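Local atomic coordinates of glycerophosphoryl diester phosphodiesterase (PDB entry 3MZ2), a protein that probably hydrolyses glycerophosphodiesters, releasing an alcohol and glycerol phosphate. Residues D67-K72 with H80-E85; S74-F79 with M144-Q149. All coordinates share one frame; numbering follows the deposited sequence.

Contact 1 of 2, residues D67-K72 with H80-E85; sequences DPRLTK and HDDTLE. With SO4 (sulfate ion), chain C.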
ATOM      1  N   ASP A  67      -6.877 -10.653  -1.677  1.00 11.80           N
ATOM      2  CA  ASP A  67      -6.262  -9.484  -2.302  1.00 11.90           C
ATOM      3  C   ASP A  67      -7.089  -8.925  -3.478  1.00 12.82           C
ATOM      4  O   ASP A  67      -6.846  -9.282  -4.635  1.00 13.24           O
ATOM      5  CB  ASP A  67      -4.844  -9.855  -2.816  1.00 12.89           C
ATOM      6  CG  ASP A  67      -3.936 -10.347  -1.704  1.00 14.67           C
ATOM      7  OD1 ASP A  67      -3.660  -9.519  -0.808  1.00 19.24           O
ATOM      8  OD2 ASP A  67      -3.514 -11.515  -1.736  1.00 16.44           O
ATOM      9  N   PRO A  68      -8.065  -8.039  -3.195  1.00 13.81           N
ATOM     10  CA  PRO A  68      -8.865  -7.420  -4.252  1.00 12.55           C
ATOM     11  C   PRO A  68      -8.076  -6.356  -5.003  1.00 12.48           C
ATOM     12  O   PRO A  68      -7.362  -5.553  -4.401  1.00 12.92           O
ATOM     13  CB  PRO A  68     -10.062  -6.791  -3.516  1.00 13.57           C
ATOM     14  CG  PRO A  68      -9.867  -7.029  -2.085  1.00 15.42           C
ATOM     15  CD  PRO A  68      -8.487  -7.594  -1.861  1.00 13.55           C
ATOM     16  N   ARG A  69      -8.159  -6.400  -6.325  1.00 11.30           N
ATOM     17  CA  ARG A  69      -7.545  -5.394  -7.162  1.00 12.57           C
ATOM     18  C   ARG A  69      -8.296  -5.289  -8.495  1.00 13.11           C
ATOM     19  O   ARG A  69      -9.136  -6.111  -8.841  1.00 14.28           O
ATOM     20  CB  ARG A  69      -6.049  -5.665  -7.414  1.00 13.90           C
ATOM     21  CG  ARG A  69      -5.760  -6.892  -8.200  1.00 15.38           C
ATOM     22  CD  ARG A  69      -4.318  -6.950  -8.739  1.00 15.30           C
ATOM     23  NE  ARG A  69      -3.254  -6.802  -7.717  1.00 16.33           N
ATOM     24  CZ  ARG A  69      -2.493  -5.726  -7.581  1.00 17.71           C
ATOM     25  NH1 ARG A  69      -2.696  -4.648  -8.321  1.00 18.37           N
ATOM     26  NH2 ARG A  69      -1.562  -5.718  -6.637  1.00 19.32           N
ATOM     27  N   LEU A  70      -7.957  -4.262  -9.231  1.00 14.39           N
ATOM     28  CA  LEU A  70      -8.747  -3.828 -10.375  1.00 15.01           C
ATOM     29  C   LEU A  70      -8.206  -4.252 -11.743  1.00 15.56           C
ATOM     30  O   LEU A  70      -7.009  -4.198 -12.014  1.00 15.63           O
ATOM     31  CB  LEU A  70      -8.853  -2.297 -10.351  1.00 15.55           C
ATOM     32  CG  LEU A  70      -9.626  -1.639  -9.236  1.00 15.72           C
ATOM     33  CD1 LEU A  70      -9.467  -0.093  -9.279  1.00 17.98           C
ATOM     34  CD2 LEU A  70     -11.097  -2.077  -9.305  1.00 16.87           C
ATOM     35  N   THR A  71      -9.117  -4.618 -12.628  1.00 16.47           N
ATOM     36  CA  THR A  71      -8.795  -4.904 -14.022  1.00 16.70           C
ATOM     37  C   THR A  71      -8.838  -3.626 -14.830  1.00 17.13           C
ATOM     38  O   THR A  71      -9.189  -2.554 -14.298  1.00 16.88           O
ATOM     39  CB  THR A  71      -9.827  -5.856 -14.625  1.00 16.19           C
ATOM     40  OG1 THR A  71     -11.106  -5.212 -14.641  1.00 17.43           O
ATOM     41  CG2 THR A  71      -9.925  -7.164 -13.820  1.00 15.30           C
ATOM     42  N   LYS A  72      -8.553  -3.744 -16.121  1.00 18.34           N
ATOM     43  CA  LYS A  72      -8.617  -2.579 -17.025  0.50 19.94           C
ATOM     44  C   LYS A  72     -10.023  -2.001 -17.065  1.00 20.35           C
ATOM     45  O   LYS A  72     -10.194  -0.789 -17.214  1.00 21.72           O
ATOM     46  CB  LYS A  72      -8.194  -2.955 -18.447  0.50 20.63           C
ATOM     47  CG  LYS A  72      -8.228  -1.760 -19.409  0.50 21.91           C
ATOM     48  CD  LYS A  72      -7.904  -2.125 -20.840  0.50 24.14           C
ATOM     49  CE  LYS A  72      -7.716  -0.858 -21.706  0.50 25.95           C
ATOM     50  NZ  LYS A  72      -7.859  -1.108 -23.184  0.50 28.24           N
ATOM     51  N   HIS A  80      -2.722 -11.085  -5.859  1.00 14.39           N
ATOM     52  CA  HIS A  80      -1.860 -10.316  -4.955  1.00 14.76           C
ATOM     53  C   HIS A  80      -0.904  -9.326  -5.636  1.00 15.59           C
ATOM     54  O   HIS A  80      -0.869  -8.159  -5.287  1.00 16.43           O
ATOM     55  CB  HIS A  80      -1.060 -11.244  -4.039  1.00 14.90           C
ATOM     56  CG  HIS A  80      -0.135 -10.501  -3.121  1.00 15.10           C
ATOM     57  ND1 HIS A  80       1.150 -10.155  -3.502  1.00 19.14           N
ATOM     58  CD2 HIS A  80      -0.335  -9.932  -1.911  1.00 14.91           C
ATOM     59  CE1 HIS A  80       1.715  -9.464  -2.524  1.00 18.88           C
ATOM     60  NE2 HIS A  80       0.847  -9.336  -1.540  1.00 16.38           N
ATOM     61  N   ASP A  81      -0.115  -9.832  -6.569  1.00 17.82           N
ATOM     62  CA  ASP A  81       1.041  -9.089  -7.116  1.00 20.05           C
ATOM     63  C   ASP A  81       0.661  -8.031  -8.134  1.00 20.79           C
ATOM     64  O   ASP A  81      -0.401  -8.099  -8.771  1.00 20.35           O
ATOM     65  CB  ASP A  81       2.038 -10.022  -7.799  1.00 20.68           C
ATOM     66  CG  ASP A  81       2.703 -10.997  -6.862  1.00 20.67           C
ATOM     67  OD1 ASP A  81       2.626 -10.850  -5.613  1.00 21.99           O
ATOM     68  OD2 ASP A  81       3.306 -11.957  -7.383  1.00 20.32           O
ATOM     69  N   ASP A  82       1.613  -7.109  -8.313  1.00 22.76           N
ATOM     70  CA  ASP A  82       1.541  -6.051  -9.303  1.00 25.57           C
ATOM     71  C   ASP A  82       1.826  -6.598 -10.701  1.00 26.62           C
ATOM     72  O   ASP A  82       1.613  -5.923 -11.674  1.00 29.51           O
ATOM     73  CB  ASP A  82       2.563  -4.910  -8.977  1.00 26.27           C
ATOM     74  CG  ASP A  82       2.245  -4.195  -7.673  1.00 27.38           C
ATOM     75  OD1 ASP A  82       1.044  -4.147  -7.262  1.00 27.21           O
ATOM     76  OD2 ASP A  82       3.192  -3.709  -7.031  1.00 27.22           O
ATOM     77  N   THR A  83       2.383  -7.788 -10.800  1.00 27.55           N
ATOM     78  CA  THR A  83       2.612  -8.396 -12.119  1.00 27.74           C
ATOM     79  C   THR A  83       2.021  -9.805 -12.103  1.00 25.72           C
ATOM     80  O   THR A  83       1.916 -10.433 -11.041  1.00 24.42           O
ATOM     81  CB  THR A  83       4.116  -8.417 -12.474  1.00 28.10           C
ATOM     82  OG1 THR A  83       4.831  -9.289 -11.581  1.00 31.08           O
ATOM     83  CG2 THR A  83       4.688  -7.042 -12.367  1.00 30.21           C
ATOM     84  N   LEU A  84       1.643 -10.295 -13.274  1.00 24.57           N
ATOM     85  CA  LEU A  84       1.013 -11.625 -13.415  1.00 23.93           C
ATOM     86  C   LEU A  84       1.919 -12.853 -13.315  1.00 23.66           C
ATOM     87  O   LEU A  84       1.402 -13.909 -13.041  1.00 22.38           O
ATOM     88  CB  LEU A  84       0.233 -11.683 -14.738  1.00 23.32           C
ATOM     89  CG  LEU A  84      -0.989 -10.774 -14.833  1.00 24.39           C
ATOM     90  CD1 LEU A  84      -1.430 -10.533 -16.316  1.00 24.99           C
ATOM     91  CD2 LEU A  84      -2.081 -11.402 -13.992  1.00 24.20           C
ATOM     92  N   GLU A  85       3.252 -12.719 -13.486  1.00 24.84           N
ATOM     93  CA  GLU A  85       4.157 -13.879 -13.656  1.00 25.82           C
ATOM     94  C   GLU A  85       4.273 -14.882 -12.515  1.00 25.43           C
ATOM     95  O   GLU A  85       4.346 -16.072 -12.787  1.00 27.19           O
ATOM     96  CB  GLU A  85       5.591 -13.460 -14.037  1.00 27.37           C
ATOM     97  CG  GLU A  85       5.717 -12.853 -15.418  1.00 29.13           C
ATOM     98  CD  GLU A  85       5.455 -11.352 -15.453  1.00 31.59           C
ATOM     99  OE1 GLU A  85       5.113 -10.769 -14.396  1.00 33.15           O
ATOM    100  OE2 GLU A  85       5.584 -10.751 -16.548  1.00 35.20           O
TER
HETATM  101  S   SO4 C   2       0.932  -9.931   2.171  1.00 35.88           S
HETATM  102  O1  SO4 C   2      -0.089 -10.604   1.365  1.00 34.99           O
HETATM  103  O2  SO4 C   2       0.471  -9.924   3.561  1.00 34.93           O
HETATM  104  O3  SO4 C   2       2.237 -10.615   2.108  1.00 34.43           O
HETATM  105  O4  SO4 C   2       1.155  -8.591   1.572  1.00 37.04           O
HETATM  106  O   HOH W   1      -1.315  -2.213  -7.911  1.00 35.38           O
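Arg-69 meets the 80-85 loop mainly through NH2, whose bond to the backbone O of His-80 (2.9 Å) is nearly straight at 164°. That oxygen lies in the guanidinium plane, although the nitrogen stands above the carbonyl plane. The chain's bend at chi3 (55°) turns the group into the loop, with NE bonded to the O of Phe-79. A salt bridge joins the same NH2 to Asp-82 OD1 at 3.1 Å, the guanidinium and carboxylate planes almost perpendicular, and a water bridges NH1 and OD1. With an alanine in place of Arg-69, Asp-82 OD1 would probably lose its charged mate and the His-80 carbonyl this donor.

Barrel strand 63-70 pairs with 76-78 in a hairpin that His-80 follows; Asp-67 and His-80, with His-37 and Arg-38, fit the family's HR…ExD…H signature. His-80 ND1 donates to Asp-81 OD1 at 2.7 Å, while NE2 reaches sulfate O4 at 3.2 Å; His-37 and Arg-38 also bind the ion, consistent with a phosphate pocket.

By packing, Asp-67 OD2 touches His-80 CB at 3.4 Å, its carboxylate steeply inclined to the ring and also held by Asn-48 and Lys-140. Asp-82 OD2 accepts from the backbone N of Asp-82 of the second subunit.

Contact 2 of 2, residues S74-F79 with M144-Q149; sequences SVIVLF and MERTAQ. With SO4 (sulfate ion), chain E.
Arg-146 carries its guanidinium from the helix to the hairpin on an outstretched chain: CG leaves anti to the backbone N (chi1 -168°), and the chain runs extended from CG to NE. On the opposing side, Ile-76 directs CG1 anti to its own carbonyl carbon, which brings its CG1-CD1 arm in from the opposite direction.

The polar half of the contact is a two-pronged grip on a single atom. NH1 and NH2 of Arg-146 each donate to the backbone O of Ser-74, both at 2.9 Å, so the oxygen sits in the guanidinium plane between the two outer nitrogens. Neither bond is straight, each bending to 144° at the hydrogen, as expected when two divergent N-H groups share one acceptor. NH2 approaches almost in line with the C=O bond, and NH1 from a more tilted direction. The two bonds probably resist in-plane rocking of the guanidinium.

The apolar half lies over one face of the same group. CD1 of Ile-76 rests above the plane toward its rim, 3.8 Å from NE, and CG1 comes equally near to NH2. Leu-70 of the neighbouring strand also packs against Arg-146, so an alkyl surface and a carbonyl together receive the charged end.

At the start of the helix, the backbone N of Met-144, deposited as selenomethionine, donates to O2 of a sulfate at 3.0 Å. An anion here would probably be favoured by the positive end of the helix dipole.

Through Arg-146, the first turn of helix 144-153 meets the turn and short antiparallel strand of the hairpin that strand 63-70 forms with strand 76-78; the helix belongs to the outer layer of a beta/alpha barrel, as the crossover between parallel strands 135-137 and 160-164.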
ATOM      1  N   SER A  74     -12.196  -2.128 -14.534  1.00 18.78           N
ATOM      2  CA  SER A  74     -12.598  -1.735 -13.186  0.70 19.04           C
ATOM      3  C   SER A  74     -13.431  -2.834 -12.459  1.00 17.36           C
ATOM      4  O   SER A  74     -14.210  -2.538 -11.538  1.00 17.54           O
ATOM      5  CB  SER A  74     -13.311  -0.371 -13.224  0.70 19.65           C
ATOM      6  OG  SER A  74     -12.375   0.668 -13.528  0.70 20.11           O
ATOM      7  N   VAL A  75     -13.241  -4.081 -12.896  1.00 17.09           N
ATOM      8  CA  VAL A  75     -13.759  -5.245 -12.224  1.00 15.37           C
ATOM      9  C   VAL A  75     -12.777  -5.560 -11.095  1.00 15.14           C
ATOM     10  O   VAL A  75     -11.568  -5.500 -11.294  1.00 14.98           O
ATOM     11  CB  VAL A  75     -13.906  -6.410 -13.191  1.00 15.80           C
ATOM     12  CG1 VAL A  75     -14.382  -7.694 -12.466  1.00 15.35           C
ATOM     13  CG2 VAL A  75     -14.885  -6.008 -14.314  1.00 16.94           C
ATOM     14  N   ILE A  76     -13.308  -5.860  -9.914  1.00 13.14           N
ATOM     15  CA  ILE A  76     -12.470  -6.305  -8.808  1.00 12.28           C
ATOM     16  C   ILE A  76     -12.241  -7.828  -8.870  1.00 12.34           C
ATOM     17  O   ILE A  76     -13.197  -8.632  -8.792  1.00 13.06           O
ATOM     18  CB  ILE A  76     -13.060  -5.933  -7.422  1.00 10.85           C
ATOM     19  CG1 ILE A  76     -13.367  -4.448  -7.330  1.00 15.06           C
ATOM     20  CG2 ILE A  76     -12.099  -6.367  -6.285  1.00 10.85           C
ATOM     21  CD1 ILE A  76     -14.268  -4.147  -6.177  1.00 16.87           C
ATOM     22  N   VAL A  77     -10.958  -8.200  -9.005  1.00 12.78           N
ATOM     23  CA  VAL A  77     -10.527  -9.596  -8.995  1.00 13.03           C
ATOM     24  C   VAL A  77      -9.607  -9.856  -7.796  1.00 12.99           C
ATOM     25  O   VAL A  77      -9.188  -8.929  -7.140  1.00 13.41           O
ATOM     26  CB  VAL A  77      -9.821  -9.972 -10.326  1.00 13.07           C
ATOM     27  CG1 VAL A  77     -10.751  -9.831 -11.510  1.00 14.19           C
ATOM     28  CG2 VAL A  77      -8.557  -9.120 -10.563  1.00 14.33           C
ATOM     29  N   LEU A  78      -9.333 -11.133  -7.490  1.00 12.40           N
ATOM     30  CA  LEU A  78      -8.440 -11.491  -6.395  1.00 12.68           C
ATOM     31  C   LEU A  78      -7.111 -11.881  -7.016  1.00 12.55           C
ATOM     32  O   LEU A  78      -7.069 -12.855  -7.757  1.00 13.16           O
ATOM     33  CB  LEU A  78      -8.983 -12.693  -5.632  1.00 12.50           C
ATOM     34  CG  LEU A  78     -10.400 -12.516  -5.101  1.00 13.30           C
ATOM     35  CD1 LEU A  78     -10.825 -13.682  -4.228  1.00 11.92           C
ATOM     36  CD2 LEU A  78     -10.585 -11.221  -4.373  1.00 11.00           C
ATOM     37  N   PHE A  79      -6.059 -11.145  -6.688  1.00 13.63           N
ATOM     38  CA  PHE A  79      -4.741 -11.381  -7.225  1.00 14.09           C
ATOM     39  C   PHE A  79      -3.756 -10.494  -6.446  1.00 14.30           C
ATOM     40  O   PHE A  79      -3.931  -9.270  -6.408  1.00 13.97           O
ATOM     41  CB  PHE A  79      -4.689 -11.018  -8.731  1.00 13.99           C
ATOM     42  CG  PHE A  79      -3.520 -11.616  -9.433  1.00 15.95           C
ATOM     43  CD1 PHE A  79      -3.592 -12.916  -9.927  1.00 15.98           C
ATOM     44  CD2 PHE A  79      -2.335 -10.912  -9.566  1.00 14.43           C
ATOM     45  CE1 PHE A  79      -2.518 -13.489 -10.537  1.00 18.64           C
ATOM     46  CE2 PHE A  79      -1.253 -11.503 -10.171  1.00 17.02           C
ATOM     47  CZ  PHE A  79      -1.357 -12.780 -10.667  1.00 17.22           C
HETATM   48  N   MSE A 144     -11.044   2.836  -1.045  1.00 16.83           N
HETATM   49  CA  MSE A 144     -11.763   2.562   0.204  0.50 16.92           C
HETATM   50  C   MSE A 144     -13.246   2.846   0.124  1.00 15.09           C
HETATM   51  O   MSE A 144     -14.027   2.066   0.645  1.00 13.35           O
HETATM   52  CB  MSE A 144     -11.172   3.351   1.367  0.50 17.78           C
HETATM   53  CG  MSE A 144     -11.223   4.850   1.182  0.50 20.37           C
HETATM   54 SE   MSE A 144     -10.153   5.744   2.542  0.38 30.58          SE
HETATM   55  CE  MSE A 144      -8.675   4.472   2.588  0.50  7.53           C
ATOM     56  N   GLU A 145     -13.660   3.938  -0.514  1.00 15.41           N
ATOM     57  CA  GLU A 145     -15.102   4.204  -0.628  0.50 15.63           C
ATOM     58  C   GLU A 145     -15.814   3.104  -1.423  1.00 14.83           C
ATOM     59  O   GLU A 145     -16.943   2.752  -1.097  1.00 14.34           O
ATOM     60  CB  GLU A 145     -15.370   5.594  -1.213  0.50 16.89           C
ATOM     61  CG  GLU A 145     -16.856   5.999  -1.363  0.50 20.74           C
ATOM     62  CD  GLU A 145     -17.475   6.654  -0.116  0.50 24.19           C
ATOM     63  OE1 GLU A 145     -16.741   7.159   0.756  0.50 27.36           O
ATOM     64  OE2 GLU A 145     -18.716   6.686  -0.027  0.50 28.54           O
ATOM     65  N   ARG A 146     -15.160   2.561  -2.442  1.00 14.14           N
ATOM     66  CA  ARG A 146     -15.776   1.519  -3.257  1.00 14.30           C
ATOM     67  C   ARG A 146     -15.952   0.264  -2.442  1.00 13.06           C
ATOM     68  O   ARG A 146     -17.008  -0.396  -2.502  1.00 14.40           O
ATOM     69  CB  ARG A 146     -14.929   1.176  -4.502  1.00 15.01           C
ATOM     70  CG  ARG A 146     -15.721   0.318  -5.464  1.00 15.54           C
ATOM     71  CD  ARG A 146     -15.119   0.226  -6.799  1.00 19.60           C
ATOM     72  NE  ARG A 146     -15.724  -0.891  -7.492  1.00 16.72           N
ATOM     73  CZ  ARG A 146     -15.318  -1.323  -8.666  1.00 16.58           C
ATOM     74  NH1 ARG A 146     -14.322  -0.709  -9.306  1.00 17.28           N
ATOM     75  NH2 ARG A 146     -15.917  -2.361  -9.196  1.00 16.74           N
ATOM     76  N   THR A 147     -14.916  -0.095  -1.693  1.00 12.38           N
ATOM     77  CA  THR A 147     -14.993  -1.275  -0.830  1.00 12.54           C
ATOM     78  C   THR A 147     -16.137  -1.103   0.199  1.00 12.91           C
ATOM     79  O   THR A 147     -16.930  -2.040   0.406  1.00 13.38           O
ATOM     80  CB  THR A 147     -13.681  -1.477  -0.137  1.00 13.94           C
ATOM     81  OG1 THR A 147     -12.682  -1.695  -1.147  1.00 14.34           O
ATOM     82  CG2 THR A 147     -13.761  -2.655   0.919  1.00 12.92           C
ATOM     83  N   ALA A 148     -16.185   0.057   0.850  1.00 13.26           N
ATOM     84  CA  ALA A 148     -17.289   0.337   1.792  1.00 12.55           C
ATOM     85  C   ALA A 148     -18.653   0.126   1.131  1.00 13.41           C
ATOM     86  O   ALA A 148     -19.541  -0.524   1.690  1.00 13.62           O
ATOM     87  CB  ALA A 148     -17.189   1.745   2.414  1.00 13.80           C
ATOM     88  N   GLN A 149     -18.813   0.660  -0.072  1.00 14.02           N
ATOM     89  CA  GLN A 149     -20.122   0.590  -0.730  1.00 14.58           C
ATOM     90  C   GLN A 149     -20.458  -0.833  -1.187  1.00 14.72           C
ATOM     91  O   GLN A 149     -21.628  -1.259  -1.099  1.00 14.83           O
ATOM     92  CB  GLN A 149     -20.158   1.549  -1.907  1.00 15.29           C
ATOM     93  CG  GLN A 149     -20.180   3.011  -1.445  1.00 16.41           C
ATOM     94  CD  GLN A 149     -19.789   4.003  -2.535  1.00 23.01           C
ATOM     95  OE1 GLN A 149     -19.232   3.634  -3.573  1.00 22.34           O
ATOM     96  NE2 GLN A 149     -20.073   5.289  -2.280  1.00 27.34           N
TER
HETATM   97  S   SO4 E   7      -8.443   5.565  -1.239  1.00 50.46           S
HETATM   98  O1  SO4 E   7      -7.286   5.954  -2.046  1.00 52.13           O
HETATM   99  O2  SO4 E   7      -8.381   4.160  -0.845  1.00 50.67           O
HETATM  100  O3  SO4 E   7      -8.498   6.364  -0.018  1.00 52.09           O
HETATM  101  O4  SO4 E   7      -9.630   5.804  -2.046  1.00 51.69           O

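Overall arrangement
Both contacts hold the same hairpin, contact 1 through strand 63-70 and contact 2 through strand 76-78, and each turns on one arginine that reaches for backbone oxygen. Their segments alternate along the chain, their centres lie about 12 Å apart, and the two strands are antiparallel neighbours in one sheet. Contact 1 is buried, rich in charge and water-bridged, beside the probable phosphate pocket and in contact with the second subunit. Contact 2 is partly buried, pairing a carbonyl grip with aliphatic cover, and no other protein chain touches it. They join where Arg-69 O probably bonds to Val-77 N and Pro-68 packs on Ile-76: one hairpin turns one strand to a polar site and the other to a barrel helix.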